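Local coordinates for protein cytosol aminopeptidase (Coxiella burnetii, PDB 3IJ3) that probably removes amino acids from the N-terminal end of peptides as a manganese-dependent aminopeptidase of the M17 family, at residues A[235-240]-A[294-299]; A[290-295]-A[476-481]; A[391-396]-A[469-474]. All coordinates share one frame; numbering follows the deposited sequence.

Interaction 1. Residues A[235-240]-A[294-299]; sequences LKWGDI and VRLRLL. With PG4 (tetraethylene glycol), chain O; SO4 (sulfate ion), chain G.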
loop_
_atom_site.group_PDB
_atom_site.type_symbol
_atom_site.label_atom_id
_atom_site.label_comp_id
_atom_site.label_asym_id
_atom_site.label_seq_id
_atom_site.Cartn_x
_atom_site.Cartn_y
_atom_site.Cartn_z
ATOM N N LEU A 235 -29.362 22.546 23.932
ATOM C CA LEU A 235 -30.800 22.508 24.196
ATOM C C LEU A 235 -31.087 22.168 25.644
ATOM O O LEU A 235 -30.405 21.310 26.237
ATOM C CB LEU A 235 -31.491 21.491 23.265
ATOM C CG LEU A 235 -32.983 21.129 23.491
ATOM C CD1 LEU A 235 -33.622 20.543 22.227
ATOM C CD2 LEU A 235 -33.156 20.133 24.665
ATOM N N LYS A 236 -32.100 22.827 26.223
ATOM C CA LYS A 236 -32.530 22.542 27.587
ATOM C C LYS A 236 -34.048 22.400 27.665
ATOM O O LYS A 236 -34.788 23.101 26.983
ATOM C CB LYS A 236 -32.064 23.600 28.592
ATOM C CG LYS A 236 -30.575 23.549 28.835
ATOM C CD LYS A 236 -30.091 24.530 29.888
ATOM C CE LYS A 236 -28.651 24.175 30.293
ATOM N NZ LYS A 236 -28.112 25.048 31.381
ATOM N N TRP A 237 -34.483 21.500 28.534
ATOM C CA TRP A 237 -35.905 21.239 28.756
ATOM C C TRP A 237 -36.139 20.660 30.127
ATOM O O TRP A 237 -35.292 19.972 30.669
ATOM C CB TRP A 237 -36.404 20.232 27.702
ATOM C CG TRP A 237 -37.784 19.673 27.882
ATOM C CD1 TRP A 237 -38.907 20.105 27.276
ATOM C CD2 TRP A 237 -38.170 18.550 28.699
ATOM N NE1 TRP A 237 -39.988 19.342 27.663
ATOM C CE2 TRP A 237 -39.558 18.369 28.524
ATOM C CE3 TRP A 237 -37.475 17.666 29.534
ATOM C CZ2 TRP A 237 -40.276 17.353 29.180
ATOM C CZ3 TRP A 237 -38.180 16.668 30.192
ATOM C CH2 TRP A 237 -39.568 16.512 30.006
ATOM N N GLY A 238 -37.307 20.950 30.695
ATOM C CA GLY A 238 -37.687 20.325 31.937
ATOM C C GLY A 238 -37.619 21.190 33.167
ATOM O O GLY A 238 -37.089 22.303 33.136
ATOM N N ASP A 239 -38.149 20.638 34.255
ATOM C CA ASP A 239 -38.197 21.307 35.550
ATOM C C ASP A 239 -36.791 21.527 36.075
ATOM O O ASP A 239 -36.018 20.582 36.184
ATOM C CB ASP A 239 -39.006 20.453 36.530
ATOM C CG ASP A 239 -39.317 21.179 37.843
ATOM O OD1 ASP A 239 -38.504 22.004 38.317
ATOM O OD2 ASP A 239 -40.389 20.899 38.414
ATOM N N ILE A 240 -36.473 22.769 36.418
ATOM C CA ILE A 240 -35.136 23.118 36.916
ATOM C C ILE A 240 -34.801 22.432 38.247
ATOM O O ILE A 240 -33.638 22.334 38.611
ATOM C CB ILE A 240 -34.953 24.666 37.032
ATOM C CG1 ILE A 240 -33.482 25.024 37.281
ATOM C CG2 ILE A 240 -35.842 25.239 38.106
ATOM C CD1 ILE A 240 -32.529 24.477 36.237
ATOM N N VAL A 294 -36.965 14.785 34.473
ATOM C CA VAL A 294 -35.570 15.164 34.532
ATOM C C VAL A 294 -35.396 16.562 33.954
ATOM O O VAL A 294 -36.298 17.088 33.289
ATOM C CB VAL A 294 -34.660 14.199 33.727
ATOM C CG1 VAL A 294 -34.749 12.780 34.301
ATOM C CG2 VAL A 294 -34.997 14.201 32.205
ATOM N N ARG A 295 -34.253 17.154 34.260
ATOM C CA ARG A 295 -33.827 18.423 33.671
ATOM C C ARG A 295 -32.862 17.991 32.570
ATOM O O ARG A 295 -31.725 17.602 32.837
ATOM C CB ARG A 295 -33.158 19.313 34.711
ATOM C CG ARG A 295 -32.610 20.622 34.187
ATOM C CD ARG A 295 -33.638 21.480 33.437
ATOM N NE ARG A 295 -33.048 22.772 33.054
ATOM C CZ ARG A 295 -33.682 23.768 32.432
ATOM N NH1 ARG A 295 -34.969 23.653 32.071
ATOM N NH2 ARG A 295 -33.017 24.896 32.166
ATOM N N LEU A 296 -33.346 18.040 31.331
ATOM C CA LEU A 296 -32.609 17.580 30.173
ATOM C C LEU A 296 -31.762 18.669 29.541
ATOM O O LEU A 296 -32.204 19.824 29.392
ATOM C CB LEU A 296 -33.587 17.083 29.113
ATOM C CG LEU A 296 -33.035 16.683 27.733
ATOM C CD1 LEU A 296 -32.142 15.439 27.866
ATOM C CD2 LEU A 296 -34.205 16.442 26.776
ATOM N N ARG A 297 -30.544 18.306 29.176
ATOM C CA ARG A 297 -29.695 19.188 28.407
ATOM C C ARG A 297 -29.097 18.319 27.309
ATOM O O ARG A 297 -28.751 17.155 27.548
ATOM C CB ARG A 297 -28.595 19.803 29.270
ATOM C CG ARG A 297 -27.693 20.721 28.510
ATOM C CD ARG A 297 -26.599 21.283 29.395
ATOM N NE ARG A 297 -25.976 22.471 28.814
ATOM C CZ ARG A 297 -24.948 23.117 29.368
ATOM N NH1 ARG A 297 -24.377 22.658 30.482
ATOM N NH2 ARG A 297 -24.476 24.219 28.797
ATOM N N LEU A 298 -29.036 18.863 26.098
ATOM C CA LEU A 298 -28.451 18.199 24.936
ATOM C C LEU A 298 -27.390 19.108 24.337
ATOM O O LEU A 298 -27.674 20.263 23.988
ATOM C CB LEU A 298 -29.533 17.894 23.896
ATOM C CG LEU A 298 -29.076 17.485 22.488
ATOM C CD1 LEU A 298 -28.448 16.065 22.496
ATOM C CD2 LEU A 298 -30.255 17.509 21.533
ATOM N N LEU A 299 -26.155 18.597 24.245
ATOM C CA LEU A 299 -25.024 19.317 23.701
ATOM C C LEU A 299 -24.493 18.589 22.490
ATOM O O LEU A 299 -24.125 17.405 22.572
ATOM C CB LEU A 299 -23.916 19.436 24.770
ATOM C CG LEU A 299 -24.202 20.402 25.908
ATOM C CD1 LEU A 299 -23.310 20.093 27.128
ATOM C CD2 LEU A 299 -23.976 21.849 25.408
HETATM O O1 PG4 O . -35.737 27.722 31.313
HETATM C C1 PG4 O . -36.642 26.673 30.944
HETATM C C2 PG4 O . -36.078 25.884 29.760
HETATM O O2 PG4 O . -36.846 24.699 29.522
HETATM C C3 PG4 O . -37.979 24.921 28.677
HETATM C C4 PG4 O . -38.866 23.679 28.571
HETATM O O3 PG4 O . -39.173 23.117 29.848
HETATM C C5 PG4 O . -40.336 22.291 29.813
HETATM C C6 PG4 O . -40.845 21.994 31.220
HETATM O O4 PG4 O . -41.524 20.736 31.216
HETATM C C7 PG4 O . -41.495 20.049 32.476
HETATM C C8 PG4 O . -42.745 20.380 33.283
HETATM O O5 PG4 O . -42.475 20.251 34.687
HETATM S S SO4 G . -30.167 27.042 33.181
HETATM O O1 SO4 G . -30.808 27.546 31.971
HETATM O O2 SO4 G . -31.009 27.329 34.339
HETATM O O3 SO4 G . -29.998 25.603 33.076
HETATM O O4 SO4 G . -28.870 27.680 33.373
HETATM O O HOH W 1 -38.798 17.792 34.086
#
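Lys236 and Arg297 sit directly across from each other on antiparallel strands, in a non-hydrogen-bonded pair. The two chains extend together from the sheet. CE of Lys236 lies over one face of the Arg297 guanidinium, 3.5 Å from its NE. Glu349 forms salt bridges with both residues, and Asp234 and Glu345 also bind Arg297, so acidic groups probably offset the like charges. Lys236 NZ also donates to O3 of a sulfate at 2.6 Å, and Arg295 NH2 reaches the same oxygen.

The Arg295 chain bends at its second torsion (chi2 55°). Its guanidinium comes back over the neighbouring strand, with Lys236 CB over one face. NH1 donates to Gly238 O at 2.7 Å, 22° out of the guanidinium plane. CD1 of Ile240 approaches Arg295 NE obliquely at 3.6 Å.

The strands 231-237 and 295-305 are neighbours in the large mixed sheet of the catalytic domain. Four backbone bonds join Leu235 to Leu298 and Trp237 to Leu296. The side chains of these pairs share the other sheet face, packed against helices 186-200 and 275-289. There the Trp237 ring meets CB of Leu296 with its edge, CE3 to CB 4.0 Å. A tetraethylene glycol lies over one indole face. A water bridges Asp239 N and Val294 O.

Interaction 2. Residues A[290-295]-A[476-481]; sequences QQLPVR and YLEQQY. With SO4 (sulfate ion), chain H; SO4 (sulfate ion), chain G.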
loop_
_atom_site.group_PDB
_atom_site.type_symbol
_atom_site.label_atom_id
_atom_site.label_comp_id
_atom_site.label_asym_id
_atom_site.label_seq_id
_atom_site.Cartn_x
_atom_site.Cartn_y
_atom_site.Cartn_z
ATOM N N GLN A 290 -42.154 11.471 26.288
ATOM C CA GLN A 290 -42.625 10.679 27.419
ATOM C C GLN A 290 -42.606 11.437 28.740
ATOM O O GLN A 290 -42.945 10.889 29.800
ATOM C CB GLN A 290 -41.771 9.422 27.510
ATOM C CG GLN A 290 -41.937 8.484 26.329
ATOM C CD GLN A 290 -43.192 7.633 26.428
ATOM O OE1 GLN A 290 -43.529 7.137 27.506
ATOM N NE2 GLN A 290 -43.877 7.433 25.300
ATOM N N GLN A 291 -42.242 12.708 28.666
ATOM C CA GLN A 291 -42.192 13.598 29.814
ATOM C C GLN A 291 -41.492 13.001 31.028
ATOM O O GLN A 291 -42.034 13.016 32.130
ATOM C CB GLN A 291 -43.615 14.119 30.162
ATOM C CG GLN A 291 -44.206 14.947 28.988
ATOM C CD GLN A 291 -45.527 15.627 29.286
ATOM O OE1 GLN A 291 -46.141 15.414 30.322
ATOM N NE2 GLN A 291 -45.970 16.459 28.354
ATOM N N LEU A 292 -40.293 12.483 30.823
ATOM C CA LEU A 292 -39.508 11.933 31.913
ATOM C C LEU A 292 -39.193 13.093 32.886
ATOM O O LEU A 292 -38.850 14.197 32.436
ATOM C CB LEU A 292 -38.229 11.330 31.351
ATOM C CG LEU A 292 -37.427 10.437 32.284
ATOM C CD1 LEU A 292 -38.200 9.154 32.573
ATOM C CD2 LEU A 292 -36.057 10.132 31.667
ATOM N N PRO A 293 -39.307 12.862 34.214
ATOM C CA PRO A 293 -39.078 13.918 35.203
ATOM C C PRO A 293 -37.601 14.202 35.483
ATOM O O PRO A 293 -37.072 13.900 36.574
ATOM C CB PRO A 293 -39.815 13.396 36.440
ATOM C CG PRO A 293 -39.695 11.923 36.330
ATOM C CD PRO A 293 -39.730 11.602 34.864
ATOM N N VAL A 294 -36.965 14.785 34.473
ATOM C CA VAL A 294 -35.570 15.164 34.532
ATOM C C VAL A 294 -35.396 16.562 33.954
ATOM O O VAL A 294 -36.298 17.088 33.289
ATOM C CB VAL A 294 -34.660 14.199 33.727
ATOM C CG1 VAL A 294 -34.749 12.780 34.301
ATOM C CG2 VAL A 294 -34.997 14.201 32.205
ATOM N N ARG A 295 -34.253 17.154 34.260
ATOM C CA ARG A 295 -33.827 18.423 33.671
ATOM C C ARG A 295 -32.862 17.991 32.570
ATOM O O ARG A 295 -31.725 17.602 32.837
ATOM C CB ARG A 295 -33.158 19.313 34.711
ATOM C CG ARG A 295 -32.610 20.622 34.187
ATOM C CD ARG A 295 -33.638 21.480 33.437
ATOM N NE ARG A 295 -33.048 22.772 33.054
ATOM C CZ ARG A 295 -33.682 23.768 32.432
ATOM N NH1 ARG A 295 -34.969 23.653 32.071
ATOM N NH2 ARG A 295 -33.017 24.896 32.166
ATOM N N TYR A 476 -33.378 2.213 30.804
ATOM C CA TYR A 476 -32.612 2.559 31.992
ATOM C C TYR A 476 -33.122 3.884 32.614
ATOM O O TYR A 476 -33.375 3.963 33.820
ATOM C CB TYR A 476 -31.091 2.649 31.671
ATOM C CG TYR A 476 -30.360 3.324 32.791
ATOM C CD1 TYR A 476 -30.169 2.674 33.992
ATOM C CD2 TYR A 476 -29.985 4.644 32.701
ATOM C CE1 TYR A 476 -29.562 3.302 35.049
ATOM C CE2 TYR A 476 -29.363 5.286 33.757
ATOM C CZ TYR A 476 -29.158 4.605 34.931
ATOM O OH TYR A 476 -28.578 5.223 36.009
ATOM N N LEU A 477 -33.289 4.916 31.783
ATOM C CA LEU A 477 -33.757 6.206 32.268
ATOM C C LEU A 477 -35.149 6.137 32.895
ATOM O O LEU A 477 -35.402 6.758 33.922
ATOM C CB LEU A 477 -33.725 7.258 31.156
ATOM C CG LEU A 477 -32.335 7.578 30.602
ATOM C CD1 LEU A 477 -32.449 8.570 29.422
ATOM C CD2 LEU A 477 -31.420 8.151 31.697
ATOM N N GLU A 478 -36.041 5.373 32.290
ATOM C CA GLU A 478 -37.376 5.215 32.853
ATOM C C GLU A 478 -37.332 4.510 34.201
ATOM O O GLU A 478 -38.045 4.892 35.127
ATOM C CB GLU A 478 -38.305 4.461 31.904
ATOM C CG GLU A 478 -38.795 5.287 30.737
ATOM C CD GLU A 478 -40.039 4.674 30.096
ATOM O OE1 GLU A 478 -39.992 3.474 29.736
ATOM O OE2 GLU A 478 -41.057 5.408 29.963
ATOM N N GLN A 479 -36.509 3.478 34.300
ATOM C CA GLN A 479 -36.356 2.747 35.557
ATOM C C GLN A 479 -35.745 3.622 36.650
ATOM O O GLN A 479 -36.166 3.557 37.807
ATOM C CB GLN A 479 -35.478 1.508 35.356
ATOM C CG GLN A 479 -36.126 0.423 34.492
ATOM C CD GLN A 479 -37.371 -0.175 35.125
ATOM O OE1 GLN A 479 -38.464 -0.168 34.530
ATOM N NE2 GLN A 479 -37.233 -0.647 36.344
ATOM N N GLN A 480 -34.771 4.439 36.269
ATOM C CA GLN A 480 -34.015 5.283 37.203
ATOM C C GLN A 480 -34.736 6.541 37.692
ATOM O O GLN A 480 -34.636 6.890 38.878
ATOM C CB GLN A 480 -32.684 5.683 36.543
ATOM C CG GLN A 480 -31.689 6.436 37.431
ATOM C CD GLN A 480 -31.048 5.580 38.493
ATOM O OE1 GLN A 480 -31.246 4.372 38.536
ATOM N NE2 GLN A 480 -30.233 6.204 39.342
ATOM N N TYR A 481 -35.471 7.206 36.796
ATOM C CA TYR A 481 -36.106 8.482 37.104
ATOM C C TYR A 481 -37.606 8.559 37.348
ATOM O O TYR A 481 -38.066 9.578 37.874
ATOM C CB TYR A 481 -35.647 9.530 36.062
ATOM C CG TYR A 481 -34.150 9.731 36.116
ATOM C CD1 TYR A 481 -33.565 10.446 37.157
ATOM C CD2 TYR A 481 -33.311 9.185 35.160
ATOM C CE1 TYR A 481 -32.173 10.602 37.235
ATOM C CE2 TYR A 481 -31.940 9.352 35.223
ATOM C CZ TYR A 481 -31.374 10.067 36.272
ATOM O OH TYR A 481 -29.995 10.218 36.337
HETATM S S SO4 H . -47.113 5.691 26.815
HETATM O O1 SO4 H . -48.359 5.105 26.314
HETATM O O2 SO4 H . -47.399 6.979 27.449
HETATM O O3 SO4 H . -46.527 4.810 27.815
HETATM O O4 SO4 H . -46.182 5.885 25.713
HETATM S S SO4 G . -30.167 27.042 33.181
HETATM O O1 SO4 G . -30.808 27.546 31.971
HETATM O O2 SO4 G . -31.009 27.329 34.339
HETATM O O3 SO4 G . -29.998 25.603 33.076
HETATM O O4 SO4 G . -28.870 27.680 33.373
HETATM O O HOH W 2 -36.701 11.803 38.598
#
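The turn that leads from helix 275-289 into strand 295-305 packs here against the last turn of the C-terminal helix 470-481. Leu292 and Val294 provide most of the apolar contact. With CG anti to the backbone N (chi1 -167°), Leu292 reaches the helix with both methyls in one of its two modelled conformers. Its side chain lies roughly perpendicular to that of Leu477, with Leu292 CD2 3.7 Å from Leu477 CB. The other branch, Leu292 CD1, is 4.0 Å from Glu478 CA.

Val294 CG1 stands over one face of the Tyr481 ring in a CH-pi contact. It is 4.0 Å from the ring centroid and 26° off the normal, nearest to CG. In one conformer, Gln480 CG lies over the opposite face. The Tyr481 hydroxyl is hydrogen-bonded to Asp352.

No direct hydrogen bond joins the segments. A water, lying at the ring edge of Tyr481, instead donates to Pro293 O and to Tyr481 O, at 2.7 Å from the latter. Glu478 pairs with Arg162, and Gln290 NE2 is hydrogen-bonded to Asp165 and a sulfate. Gln291, with positive phi, closes helix 275-289 in a Schellman motif, and Pro293 then centres an inverse gamma turn ahead of the strand.

Interaction 3. Residues A[391-396]-A[469-474]; sequences LKTDDP and ALRAVF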
loop_
_atom_site.group_PDB
_atom_site.type_symbol
_atom_site.label_atom_id
_atom_site.label_comp_id
_atom_site.label_asym_id
_atom_site.label_seq_id
_atom_site.Cartn_x
_atom_site.Cartn_y
_atom_site.Cartn_z
ATOM N N LEU A 391 -30.412 -6.284 28.037
ATOM C CA LEU A 391 -31.005 -7.628 28.042
ATOM C C LEU A 391 -32.533 -7.551 28.058
ATOM O O LEU A 391 -33.214 -8.254 27.275
ATOM C CB LEU A 391 -30.468 -8.417 29.220
ATOM C CG LEU A 391 -29.011 -8.829 29.101
ATOM C CD1 LEU A 391 -28.511 -9.450 30.405
ATOM C CD2 LEU A 391 -28.843 -9.807 27.928
ATOM N N LYS A 392 -33.077 -6.662 28.886
ATOM C CA LYS A 392 -34.541 -6.511 28.965
ATOM C C LYS A 392 -35.180 -6.044 27.649
ATOM O O LYS A 392 -36.286 -6.475 27.306
ATOM C CB LYS A 392 -34.943 -5.554 30.094
ATOM C CG LYS A 392 -34.644 -6.074 31.481
ATOM C CD LYS A 392 -35.358 -5.253 32.559
ATOM C CE LYS A 392 -35.214 -5.856 33.976
ATOM N NZ LYS A 392 -33.824 -5.861 34.520
ATOM N N THR A 393 -34.496 -5.160 26.924
ATOM C CA THR A 393 -34.988 -4.609 25.678
ATOM C C THR A 393 -34.515 -5.328 24.411
ATOM O O THR A 393 -34.962 -4.991 23.317
ATOM C CB THR A 393 -34.524 -3.144 25.525
ATOM O OG1 THR A 393 -33.085 -3.090 25.594
ATOM C CG2 THR A 393 -35.125 -2.272 26.631
ATOM N N ASP A 394 -33.608 -6.282 24.552
ATOM C CA ASP A 394 -32.979 -6.933 23.390
ATOM C C ASP A 394 -32.422 -5.869 22.431
ATOM O O ASP A 394 -32.644 -5.913 21.214
ATOM C CB ASP A 394 -33.931 -7.887 22.641
ATOM C CG ASP A 394 -33.222 -8.642 21.494
ATOM O OD1 ASP A 394 -31.969 -8.786 21.542
ATOM O OD2 ASP A 394 -33.911 -9.100 20.551
ATOM N N ASP A 395 -31.747 -4.863 22.993
ATOM C CA ASP A 395 -31.105 -3.815 22.223
ATOM C C ASP A 395 -29.647 -3.980 22.650
ATOM O O ASP A 395 -29.248 -3.476 23.691
ATOM C CB ASP A 395 -31.672 -2.458 22.607
ATOM C CG ASP A 395 -31.092 -1.327 21.807
ATOM O OD1 ASP A 395 -30.510 -1.562 20.720
ATOM O OD2 ASP A 395 -31.267 -0.171 22.267
ATOM N N PRO A 396 -28.864 -4.713 21.855
ATOM C CA PRO A 396 -27.529 -5.101 22.314
ATOM C C PRO A 396 -26.489 -4.020 22.522
ATOM O O PRO A 396 -26.443 -3.053 21.790
ATOM C CB PRO A 396 -27.037 -6.101 21.250
ATOM C CG PRO A 396 -27.954 -6.037 20.136
ATOM C CD PRO A 396 -29.212 -5.290 20.546
ATOM N N ALA A 469 -28.725 1.131 20.473
ATOM C CA ALA A 469 -28.508 1.424 21.900
ATOM C C ALA A 469 -29.584 2.241 22.621
ATOM O O ALA A 469 -29.682 2.150 23.846
ATOM C CB ALA A 469 -27.159 2.099 22.133
ATOM N N LEU A 470 -30.381 3.013 21.879
ATOM C CA LEU A 470 -31.375 3.908 22.486
ATOM C C LEU A 470 -32.473 3.305 23.279
ATOM O O LEU A 470 -32.876 3.897 24.285
ATOM C CB LEU A 470 -32.014 4.858 21.446
ATOM C CG LEU A 470 -31.096 5.817 20.760
ATOM C CD1 LEU A 470 -31.986 6.929 20.167
ATOM C CD2 LEU A 470 -30.133 6.381 21.768
ATOM N N ARG A 471 -33.014 2.169 22.836
ATOM C CA ARG A 471 -34.068 1.529 23.599
ATOM C C ARG A 471 -33.528 1.104 24.956
ATOM O O ARG A 471 -34.195 1.294 25.967
ATOM C CB ARG A 471 -34.723 0.346 22.876
ATOM C CG ARG A 471 -35.414 0.741 21.570
ATOM C CD ARG A 471 -36.638 -0.104 21.332
ATOM N NE ARG A 471 -37.591 0.127 22.415
ATOM C CZ ARG A 471 -37.733 -0.662 23.474
ATOM N NH1 ARG A 471 -37.024 -1.777 23.580
ATOM N NH2 ARG A 471 -38.611 -0.352 24.405
ATOM N N ALA A 472 -32.299 0.586 24.978
ATOM C CA ALA A 472 -31.672 0.154 26.241
ATOM C C ALA A 472 -31.495 1.365 27.138
ATOM O O ALA A 472 -31.871 1.341 28.310
ATOM C CB ALA A 472 -30.286 -0.504 25.988
ATOM N N VAL A 473 -30.889 2.418 26.599
ATOM C CA VAL A 473 -30.656 3.632 27.406
ATOM C C VAL A 473 -31.972 4.213 27.916
ATOM O O VAL A 473 -32.071 4.567 29.090
ATOM C CB VAL A 473 -29.861 4.709 26.665
ATOM C CG1 VAL A 473 -29.730 5.992 27.538
ATOM C CG2 VAL A 473 -28.474 4.169 26.248
ATOM N N PHE A 474 -32.986 4.303 27.051
ATOM C CA PHE A 474 -34.265 4.847 27.486
ATOM C C PHE A 474 -34.911 4.011 28.582
ATOM O O PHE A 474 -35.501 4.553 29.537
ATOM C CB PHE A 474 -35.245 5.086 26.321
ATOM C CG PHE A 474 -36.454 5.850 26.742
ATOM C CD1 PHE A 474 -36.365 7.203 27.025
ATOM C CD2 PHE A 474 -37.680 5.222 26.891
ATOM C CE1 PHE A 474 -37.465 7.922 27.477
ATOM C CE2 PHE A 474 -38.792 5.945 27.321
ATOM C CZ PHE A 474 -38.670 7.314 27.603
HETATM O O HOH W 3 -28.069 -1.971 19.948
#
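Asp395 lays its carboxylate against the first turn of helix 470-481, just beyond the end of helix 380-393. That earlier helix ends in a Schellman motif with Asp394, at positive phi, as its C-prime residue. The chain then turns, and Asp395 faces the start of the other helix. Ala469 occupies the N-cap position there and has no side-chain oxygen of its own. Asp395 supplies a carboxylate from a distant part of the chain instead.

The tight part of the contact is around this group. CG of Asp395 is anti to its backbone N (chi1 -178°), which extends the carboxylate towards the helix start. OD2 receives a bond from Ala472 N at 3.0 Å through its anti lone pair, with an N-H...O angle of 160°. OD1 takes a longer bond from Ala469 N at 3.2 Å, on the syn side and 23° out of the carboxylate plane. The two oxygens thus grip different backbone amides. The positive end of the helix dipole would probably stabilise the negative charge. CB of Ala472 lies 3.9 Å from Asp395 OD2.

Around Thr393 and Arg471 the segments meet by van der Waals contact alone. The two side chains run antiparallel alongside each other. In one of its two modelled conformers, Arg471 bends at chi2 and chi3 and brings NH1 to 3.4 Å from Thr393 CB. The buried Thr393 turns its hydroxyl back to Ala389 O in its own helix. Arg471, on the outer side, is partly exposed and also leans on Trp166 of helix 157-178.

Towards Pro396, which packs on Phe403 of a second subunit, a water joins in. It donates to Asp395 OD1 at 2.6 Å and to Pro396 O, and accepts from Ala469 N.

Of the segments in contact, strand 231-237 comes first. Interaction 1 closes when the chain returns, after helix 275-289, as strand 295-305. Interaction 2 opens on the turn just before that strand, so the two overlap at Val294 and Arg295. They also touch where the Trp237 ring packs on Gln291 and Leu292. The long loop that starts there ends only at the C-terminal helix 470-481. Interaction 3 lies wholly within it. Interactions 2 and 3 meet where Gln290 packs on Phe474. Interaction 1 pairs two sheet strands, interaction 2 sets the turn before one of them against the end of helix 470-481, and interaction 3 joins that helix's start to the end of helix 380-393.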